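Local coordinates for protein coclaurine N-methyltransferase (Coptis japonica, PDB 6GKV) that transfers a methyl group from S-adenosyl-L-methionine to the ring nitrogen of coclaurine and probably of related tetrahydroisoquinolines in alkaloid biosynthesis, at residues A[39-44]-A[48-53]; A[94-99]-A[277-282]; A[233-238]-A[331-336]. One frame throughout, in Å; residues are numbered along the deposited sequence.

Contact 1. Residues A[39-44]-A[48-53]; sequences GYKPTY and IAEIQN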
# COMPACT_ATOMS: atom_id res chain seq x y z
N GLY A 39 10.14 14.52 -0.69
CA GLY A 39 9.31 13.33 -0.72
C GLY A 39 8.03 13.33 0.10
O GLY A 39 6.97 12.99 -0.43
N TYR A 40 8.10 13.69 1.38
CA TYR A 40 6.90 13.69 2.22
C TYR A 40 5.94 14.81 1.81
O TYR A 40 6.36 15.88 1.37
CB TYR A 40 7.26 13.80 3.71
CG TYR A 40 7.75 12.48 4.30
CD1 TYR A 40 6.94 11.33 4.32
CD2 TYR A 40 9.02 12.40 4.86
CE1 TYR A 40 7.42 10.12 4.87
CE2 TYR A 40 9.49 11.22 5.40
CZ TYR A 40 8.71 10.09 5.41
OH TYR A 40 9.26 8.93 5.94
N LYS A 41 4.63 14.55 1.95
CA LYS A 41 3.62 15.52 1.57
C LYS A 41 2.78 15.95 2.77
O LYS A 41 2.55 15.17 3.71
CB LYS A 41 2.72 14.96 0.47
CG LYS A 41 3.42 14.78 -0.88
CD LYS A 41 3.96 16.09 -1.41
CE LYS A 41 4.80 15.88 -2.67
NZ LYS A 41 5.45 17.14 -3.18
N PRO A 42 2.31 17.20 2.76
CA PRO A 42 1.62 17.65 3.98
C PRO A 42 0.25 16.98 4.17
O PRO A 42 -0.23 16.89 5.30
CB PRO A 42 1.50 19.17 3.78
CG PRO A 42 1.74 19.41 2.31
CD PRO A 42 2.61 18.29 1.83
N THR A 43 -0.38 16.49 3.11
CA THR A 43 -1.63 15.74 3.27
C THR A 43 -1.48 14.34 2.71
O THR A 43 -0.77 14.13 1.73
CB THR A 43 -2.78 16.42 2.55
OG1 THR A 43 -2.53 16.38 1.14
CG2 THR A 43 -2.92 17.86 2.98
N TYR A 44 -2.16 13.37 3.33
CA TYR A 44 -2.06 12.00 2.85
C TYR A 44 -2.60 11.88 1.43
O TYR A 44 -2.12 11.07 0.64
CB TYR A 44 -2.81 11.04 3.77
CG TYR A 44 -2.31 9.63 3.63
CD1 TYR A 44 -1.02 9.31 4.00
CD2 TYR A 44 -3.11 8.61 3.13
CE1 TYR A 44 -0.51 8.03 3.88
CE2 TYR A 44 -2.61 7.31 2.99
CZ TYR A 44 -1.30 7.03 3.38
OH TYR A 44 -0.76 5.77 3.28
N ILE A 48 -0.71 10.01 -1.68
CA ILE A 48 -1.23 8.86 -2.43
C ILE A 48 -1.31 9.20 -3.92
O ILE A 48 -0.95 8.39 -4.74
CB ILE A 48 -2.62 8.41 -1.90
CG1 ILE A 48 -2.48 7.79 -0.52
CG2 ILE A 48 -3.24 7.33 -2.78
CD1 ILE A 48 -1.60 6.57 -0.53
N ALA A 49 -1.76 10.41 -4.22
CA ALA A 49 -1.76 10.94 -5.58
C ALA A 49 -0.37 10.93 -6.23
O ALA A 49 -0.27 10.64 -7.42
CB ALA A 49 -2.32 12.35 -5.57
N GLU A 50 0.69 11.23 -5.47
CA GLU A 50 2.08 11.08 -5.97
C GLU A 50 2.41 9.65 -6.36
O GLU A 50 3.06 9.41 -7.36
CB GLU A 50 3.11 11.55 -4.94
CG GLU A 50 3.22 13.05 -4.83
CD GLU A 50 3.54 13.69 -6.18
OE1 GLU A 50 4.50 13.25 -6.86
OE2 GLU A 50 2.83 14.65 -6.57
N ILE A 51 1.95 8.69 -5.57
CA ILE A 51 2.19 7.30 -5.91
C ILE A 51 1.46 6.94 -7.21
O ILE A 51 1.92 6.12 -7.98
CB ILE A 51 1.76 6.34 -4.78
CG1 ILE A 51 2.53 6.65 -3.49
CG2 ILE A 51 2.00 4.86 -5.19
CD1 ILE A 51 3.99 6.27 -3.57
N GLN A 52 0.32 7.58 -7.47
CA GLN A 52 -0.50 7.25 -8.63
C GLN A 52 0.07 7.88 -9.90
O GLN A 52 -0.01 7.28 -10.97
CB GLN A 52 -1.95 7.70 -8.41
CG GLN A 52 -2.65 6.95 -7.29
CD GLN A 52 -2.66 5.46 -7.54
OE1 GLN A 52 -3.37 4.98 -8.42
NE2 GLN A 52 -1.86 4.72 -6.76
N ASN A 53 0.62 9.09 -9.77
CA ASN A 53 1.28 9.77 -10.86
C ASN A 53 2.41 8.92 -11.39
O ASN A 53 2.56 8.75 -12.60
CB ASN A 53 1.79 11.13 -10.40
CG ASN A 53 0.68 12.12 -10.17
OD1 ASN A 53 -0.46 11.85 -10.52
ND2 ASN A 53 1.01 13.27 -9.58
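Tyr44 and Ile48 meet one turn apart at the start of helix 44-58, and Lys41, in the linker that leads into it from helix 21-39, reaches forward to Glu50; the contact is a helix-loop-helix junction closed by the first turn of its second helix. Thr43 stands at the N-cap: its side chain caps a backbone N of the first turn, and OG1 is also bonded to Glu46.

The backbone contributes one bond across the contact: Ile48 N donates to Tyr44 O at 2.9 Å, an i to i+4 helical bond with an N-H...O angle of 154°.

Apolar packing follows the same turn. With CG anti to the backbone N (chi1 -158°), the Tyr44 side chain crosses Ile48 at a slant, and Ile48 CG1 comes within 3.5 Å of Tyr44 CE2. Ile48 CD1 continues the touch along the ring, 3.7 Å from Tyr44 CE2. Isoleucine suits the spot because its long branch can follow the ring while the residue stays buried; Thr278 of the second subunit packs against it as well. Glu340 of that subunit accepts from Tyr44 N, so the helix start also belongs to the dimer interface.

The charged pair at the outer side is looser. Lys41 and Glu50 cross at about a right angle through their methylenes, and Lys41 NZ stays 5.0 Å from Glu50 OE2, an attraction at a distance that is probably modest. Their actual touch is aliphatic, Lys41 CE lying 3.9 Å from Glu50 CG.

Contact 2. Residues A[94-99]-A[277-282]; sequences CCYFKE and WTLSGK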
# COMPACT_ATOMS: atom_id res chain seq x y z
N CYS A 94 21.25 -6.67 -0.51
CA CYS A 94 21.12 -6.57 0.94
C CYS A 94 21.38 -7.87 1.73
O CYS A 94 20.85 -8.92 1.39
CB CYS A 94 19.72 -6.05 1.29
SG CYS A 94 19.54 -5.61 3.00
N CYS A 95 22.21 -7.79 2.76
CA CYS A 95 22.42 -8.93 3.63
C CYS A 95 21.68 -8.74 4.96
O CYS A 95 21.17 -7.65 5.24
CB CYS A 95 23.89 -9.16 3.88
SG CYS A 95 24.76 -9.44 2.36
N TYR A 96 21.60 -9.79 5.76
CA TYR A 96 20.77 -9.76 6.95
C TYR A 96 21.60 -9.92 8.21
O TYR A 96 22.18 -10.98 8.47
CB TYR A 96 19.70 -10.85 6.86
CG TYR A 96 18.58 -10.63 7.83
CD1 TYR A 96 18.59 -11.23 9.09
CD2 TYR A 96 17.51 -9.82 7.50
CE1 TYR A 96 17.57 -11.03 9.98
CE2 TYR A 96 16.47 -9.62 8.39
CZ TYR A 96 16.51 -10.22 9.63
OH TYR A 96 15.47 -10.02 10.51
N PHE A 97 21.65 -8.85 9.00
CA PHE A 97 22.38 -8.85 10.26
C PHE A 97 21.38 -8.91 11.42
O PHE A 97 20.73 -7.90 11.73
CB PHE A 97 23.27 -7.60 10.36
CG PHE A 97 24.29 -7.47 9.25
CD1 PHE A 97 23.93 -7.00 7.99
CD2 PHE A 97 25.63 -7.78 9.47
CE1 PHE A 97 24.85 -6.86 6.98
CE2 PHE A 97 26.57 -7.64 8.46
CZ PHE A 97 26.18 -7.19 7.20
N LYS A 98 21.24 -10.08 12.05
CA LYS A 98 20.37 -10.23 13.21
C LYS A 98 21.03 -9.69 14.48
O LYS A 98 20.40 -8.99 15.27
CB LYS A 98 19.93 -11.69 13.41
CG LYS A 98 18.44 -11.89 13.11
CD LYS A 98 17.87 -13.29 13.40
CE LYS A 98 16.46 -13.42 12.81
NZ LYS A 98 16.31 -14.57 11.87
N GLU A 99 22.31 -9.98 14.67
CA GLU A 99 23.02 -9.51 15.87
C GLU A 99 24.23 -8.64 15.57
O GLU A 99 24.89 -8.79 14.54
CB GLU A 99 23.46 -10.69 16.72
CG GLU A 99 22.32 -11.50 17.28
CD GLU A 99 22.80 -12.81 17.83
OE1 GLU A 99 22.30 -13.86 17.38
OE2 GLU A 99 23.70 -12.78 18.70
N TRP A 277 6.47 -8.31 3.39
CA TRP A 277 7.25 -7.96 4.55
C TRP A 277 8.04 -6.72 4.18
O TRP A 277 8.27 -6.49 2.99
CB TRP A 277 8.23 -9.06 4.94
CG TRP A 277 7.69 -10.43 5.10
CD1 TRP A 277 7.46 -11.08 6.28
CD2 TRP A 277 7.39 -11.38 4.07
NE1 TRP A 277 6.99 -12.36 6.06
CE2 TRP A 277 6.94 -12.57 4.68
CE3 TRP A 277 7.42 -11.34 2.65
CZ2 TRP A 277 6.53 -13.70 3.97
CZ3 TRP A 277 7.03 -12.46 1.94
CH2 TRP A 277 6.59 -13.63 2.60
N THR A 278 8.45 -5.93 5.16
CA THR A 278 9.60 -5.08 4.97
C THR A 278 10.66 -5.48 5.98
O THR A 278 10.48 -6.42 6.77
CB THR A 278 9.31 -3.59 5.12
OG1 THR A 278 8.96 -3.30 6.48
CG2 THR A 278 8.21 -3.14 4.14
N LEU A 279 11.76 -4.75 5.95
CA LEU A 279 13.00 -5.11 6.63
C LEU A 279 13.82 -3.83 6.86
O LEU A 279 13.98 -3.02 5.94
CB LEU A 279 13.72 -6.13 5.75
CG LEU A 279 15.05 -6.82 5.92
CD1 LEU A 279 14.87 -8.29 5.60
CD2 LEU A 279 16.01 -6.22 4.93
N SER A 280 14.29 -3.60 8.08
CA SER A 280 14.97 -2.33 8.40
C SER A 280 16.14 -1.98 7.50
O SER A 280 16.98 -2.83 7.18
CB SER A 280 15.49 -2.33 9.83
OG SER A 280 16.42 -1.26 9.97
N GLY A 281 16.24 -0.70 7.14
CA GLY A 281 17.38 -0.19 6.39
C GLY A 281 18.75 -0.38 7.05
O GLY A 281 19.80 -0.13 6.42
N LYS A 282 18.75 -0.83 8.30
CA LYS A 282 19.99 -1.07 9.03
C LYS A 282 20.77 -2.25 8.45
O LYS A 282 21.98 -2.34 8.58
CB LYS A 282 19.70 -1.32 10.52
CG LYS A 282 19.54 -0.06 11.34
CD LYS A 282 19.94 -0.30 12.80
CE LYS A 282 19.08 -1.39 13.43
NZ LYS A 282 18.52 -1.03 14.78
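Leu279, at the end of strand 272-279, pushes its two methyl groups against Tyr96 and Cys94 of the loop before helix 104-118. The strand is outermost within this chain on its side of the mixed seven-stranded sheet of a Rossmann-like methyltransferase, with the order 3-2-1-4-5-7-6, and the contact joins the loop beside the cofactor site to this edge strand.

The interaction across the segments is wholly apolar. Leu279 CD1 meets the rim of the tyrosine ring near its plane, 3.5 Å from Tyr96 CE2 and 3.6 Å from Tyr96 CD2. A chi1 of -163° turns the Tyr96 ring away from its own backbone N and across to the leucine, and its other contacts include a stack with His283 and packing on Met111. The second branch, Leu279 CD2, lies 4.1 Å from Cys94 SG, a looser touch. A forked side chain suits this place, one methyl serving each partner, and the small thiol of Cys94 fits beside Phe284 of the substrate pocket. Cut back to an alanine, Leu279 would probably open a gap beside the Tyr96 edge and leave the Cys94 sulfur without its apolar neighbour on this side.

Polar bonds tie the loop to the helix that starts just after Leu279: Cys95 N and Phe97 N are bonded to Thr287 and His283 of helix 281-297. Glu198, which is also hydrogen-bonded to the bound methylated product, accepts from Cys94 N. Leu279 pairs by its backbone with Ala344 of the neighbouring strand. Where the chain turns into helix 281-297, serine suits the N-cap: Lys282 N donates to Ser280 OG at 2.9 Å, nearly straight at 167°.

Contact 3. Residues A[233-238]-A[331-336]; sequences FAYHYE and MEMFGY. With F2W (6,7-dimethoxy-2-methyl-1,2,3,4-tetrahydroisoquinolin-2-ium), chain D.
The substrate pocket is lined here by Met333 and Phe334, on the C-terminal part of helix 313-335, while Tyr237, the centre of an inverse gamma turn just after strand 235-236, stands behind Met333 in a second shell. Met333 and Tyr237 reach toward each other from opposite directions, and Met333 CE packs 3.9 Å from Tyr237 CZ. The 3.0 Å between Met333 CE and Tyr237 OH is shorter than a normal contact and of doubtful exactness. Tyr235 OH is farther off and is bonded to Trp342 NE1. From a chi1 of 161° the Met333 chain runs extended into the pocket and bends only at its last torsion, which sets the methyl against the tyrosine while the sulfur meets the ligand: Met333 SD is 3.6 Å from CAN of F2W, a methoxy carbon. Phe334 presents its edge nearby, CE1 lying 3.7 Å from OAL of F2W in the ring plane, and Phe284 meets Phe334 edge-to-face. Methionine suits this place because its slender, unbranched, polarisable chain can touch a phenol and a methoxy group at once. The ligand's charged end is gripped by Glu198 instead, so Met333 and Phe334 probably recognise the dimethoxy end by shape and dispersion.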
# COMPACT_ATOMS: atom_id res chain seq x y z
N PHE A 233 7.17 7.17 0.01
CA PHE A 233 7.08 7.73 -1.33
C PHE A 233 7.92 6.97 -2.34
O PHE A 233 8.68 6.06 -2.00
CB PHE A 233 7.42 9.24 -1.34
CG PHE A 233 8.75 9.62 -0.70
CD1 PHE A 233 9.94 9.52 -1.42
CD2 PHE A 233 8.80 10.16 0.58
CE1 PHE A 233 11.15 9.90 -0.85
CE2 PHE A 233 10.01 10.55 1.15
CZ PHE A 233 11.18 10.41 0.44
N ALA A 234 7.74 7.29 -3.61
CA ALA A 234 8.46 6.60 -4.67
C ALA A 234 9.00 7.64 -5.63
O ALA A 234 8.43 8.74 -5.73
CB ALA A 234 7.55 5.60 -5.39
N TYR A 235 10.09 7.32 -6.32
CA TYR A 235 10.65 8.31 -7.26
C TYR A 235 11.72 7.78 -8.20
O TYR A 235 12.53 6.91 -7.85
CB TYR A 235 11.21 9.51 -6.49
CG TYR A 235 12.26 9.21 -5.43
CD1 TYR A 235 11.92 8.59 -4.23
CD2 TYR A 235 13.59 9.59 -5.61
CE1 TYR A 235 12.88 8.33 -3.25
CE2 TYR A 235 14.55 9.33 -4.64
CZ TYR A 235 14.18 8.71 -3.46
OH TYR A 235 15.12 8.46 -2.49
N HIS A 236 11.68 8.32 -9.42
CA HIS A 236 12.80 8.20 -10.36
C HIS A 236 14.06 8.73 -9.66
O HIS A 236 13.99 9.78 -9.01
CB HIS A 236 12.56 9.01 -11.64
CG HIS A 236 11.52 8.45 -12.56
ND1 HIS A 236 11.76 7.36 -13.38
CD2 HIS A 236 10.26 8.87 -12.85
CE1 HIS A 236 10.68 7.12 -14.11
NE2 HIS A 236 9.76 8.02 -13.81
N TYR A 237 15.19 8.04 -9.77
CA TYR A 237 16.41 8.60 -9.18
C TYR A 237 16.98 9.65 -10.14
O TYR A 237 17.91 9.38 -10.88
CB TYR A 237 17.44 7.50 -8.79
CG TYR A 237 18.07 7.84 -7.44
CD1 TYR A 237 17.28 8.47 -6.50
CD2 TYR A 237 19.39 7.52 -7.08
CE1 TYR A 237 17.75 8.84 -5.29
CE2 TYR A 237 19.88 7.87 -5.79
CZ TYR A 237 19.04 8.54 -4.92
OH TYR A 237 19.40 8.96 -3.65
N GLU A 238 16.33 10.83 -10.14
CA GLU A 238 16.75 12.02 -10.89
C GLU A 238 16.97 13.17 -9.90
O GLU A 238 16.26 13.27 -8.92
CB GLU A 238 15.69 12.46 -11.91
CG GLU A 238 15.12 11.36 -12.79
CD GLU A 238 13.83 11.78 -13.52
OE1 GLU A 238 13.25 12.84 -13.16
OE2 GLU A 238 13.40 11.05 -14.44
N MET A 331 25.55 3.18 2.98
CA MET A 331 25.56 3.31 4.44
C MET A 331 24.62 4.39 4.97
O MET A 331 23.79 4.15 5.82
CB MET A 331 26.96 3.60 4.95
CG MET A 331 27.72 2.37 5.36
SD MET A 331 29.37 2.83 5.94
CE MET A 331 28.96 3.75 7.40
N GLU A 332 24.76 5.60 4.45
CA GLU A 332 24.04 6.72 5.01
C GLU A 332 22.59 6.73 4.59
O GLU A 332 21.73 7.18 5.34
CB GLU A 332 24.70 8.04 4.60
CG GLU A 332 26.08 8.27 5.20
CD GLU A 332 26.10 8.13 6.69
OE1 GLU A 332 25.36 8.88 7.37
OE2 GLU A 332 26.88 7.28 7.18
N MET A 333 22.31 6.27 3.38
CA MET A 333 20.96 6.36 2.86
C MET A 333 20.06 5.38 3.60
O MET A 333 19.02 5.74 4.13
CB MET A 333 20.94 6.09 1.36
CG MET A 333 19.60 5.73 0.86
SD MET A 333 19.45 5.35 -0.86
CE MET A 333 19.18 6.95 -1.39
N PHE A 334 20.49 4.13 3.66
CA PHE A 334 19.70 3.10 4.30
C PHE A 334 19.77 3.13 5.82
O PHE A 334 18.83 2.72 6.47
CB PHE A 334 20.13 1.75 3.75
CG PHE A 334 19.67 1.55 2.36
CD1 PHE A 334 20.45 1.99 1.29
CD2 PHE A 334 18.40 1.02 2.11
CE1 PHE A 334 20.00 1.86 -0.01
CE2 PHE A 334 17.94 0.89 0.81
CZ PHE A 334 18.74 1.31 -0.25
N GLY A 335 20.86 3.63 6.38
CA GLY A 335 20.96 3.73 7.83
C GLY A 335 20.32 5.00 8.37
O GLY A 335 20.23 5.17 9.59
N TYR A 336 19.86 5.88 7.48
CA TYR A 336 19.25 7.15 7.89
C TYR A 336 18.10 6.94 8.88
O TYR A 336 17.32 5.96 8.75
CB TYR A 336 18.74 7.92 6.66
CG TYR A 336 18.56 9.41 6.92
CD1 TYR A 336 19.65 10.27 6.88
CD2 TYR A 336 17.31 9.96 7.22
CE1 TYR A 336 19.51 11.61 7.12
CE2 TYR A 336 17.16 11.33 7.45
CZ TYR A 336 18.27 12.14 7.40
OH TYR A 336 18.16 13.49 7.63
CAM F2W D . 24.49 1.46 -2.43
OAK F2W D . 23.18 2.00 -2.73
CAB F2W D . 22.46 1.11 -3.49
CAA F2W D . 22.94 -0.16 -3.85
CAF F2W D . 22.13 -0.97 -4.63
CAJ F2W D . 22.51 -2.25 -5.01
CAI F2W D . 21.82 -2.86 -6.27
NAH F2W D . 20.38 -2.84 -5.95
CAO F2W D . 19.78 -3.17 -7.26
CAG F2W D . 20.19 -1.40 -5.82
CAE F2W D . 20.86 -0.58 -4.97
CAD F2W D . 20.40 0.69 -4.63
CAC F2W D . 21.19 1.51 -3.86
OAL F2W D . 20.84 2.78 -3.46
CAN F2W D . 19.53 3.27 -3.80

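Along the chain, contact 1 closes before the others begin, whereas contacts 2 and 3 interleave, their segments alternating. Contact 1 lies toward the periphery, on helices 21-39 and 44-58, its centre about 16 Å from that of contact 3 and about 26 Å from that of contact 2. It still touches contact 3: Gly39 C is 3.3 Å from Phe233 CD2, and Ile51 packs on Phe233 and Ala234. Contact 2 lies on strand 272-279 and the start of helix 281-297, which meets helix 313-335 of contact 3 where Gly281 O packs on Phe334 CB; these centres are also about 16 Å apart. Contact 3 thus touches both of the others, and its Met333 and Phe334 line the pocket.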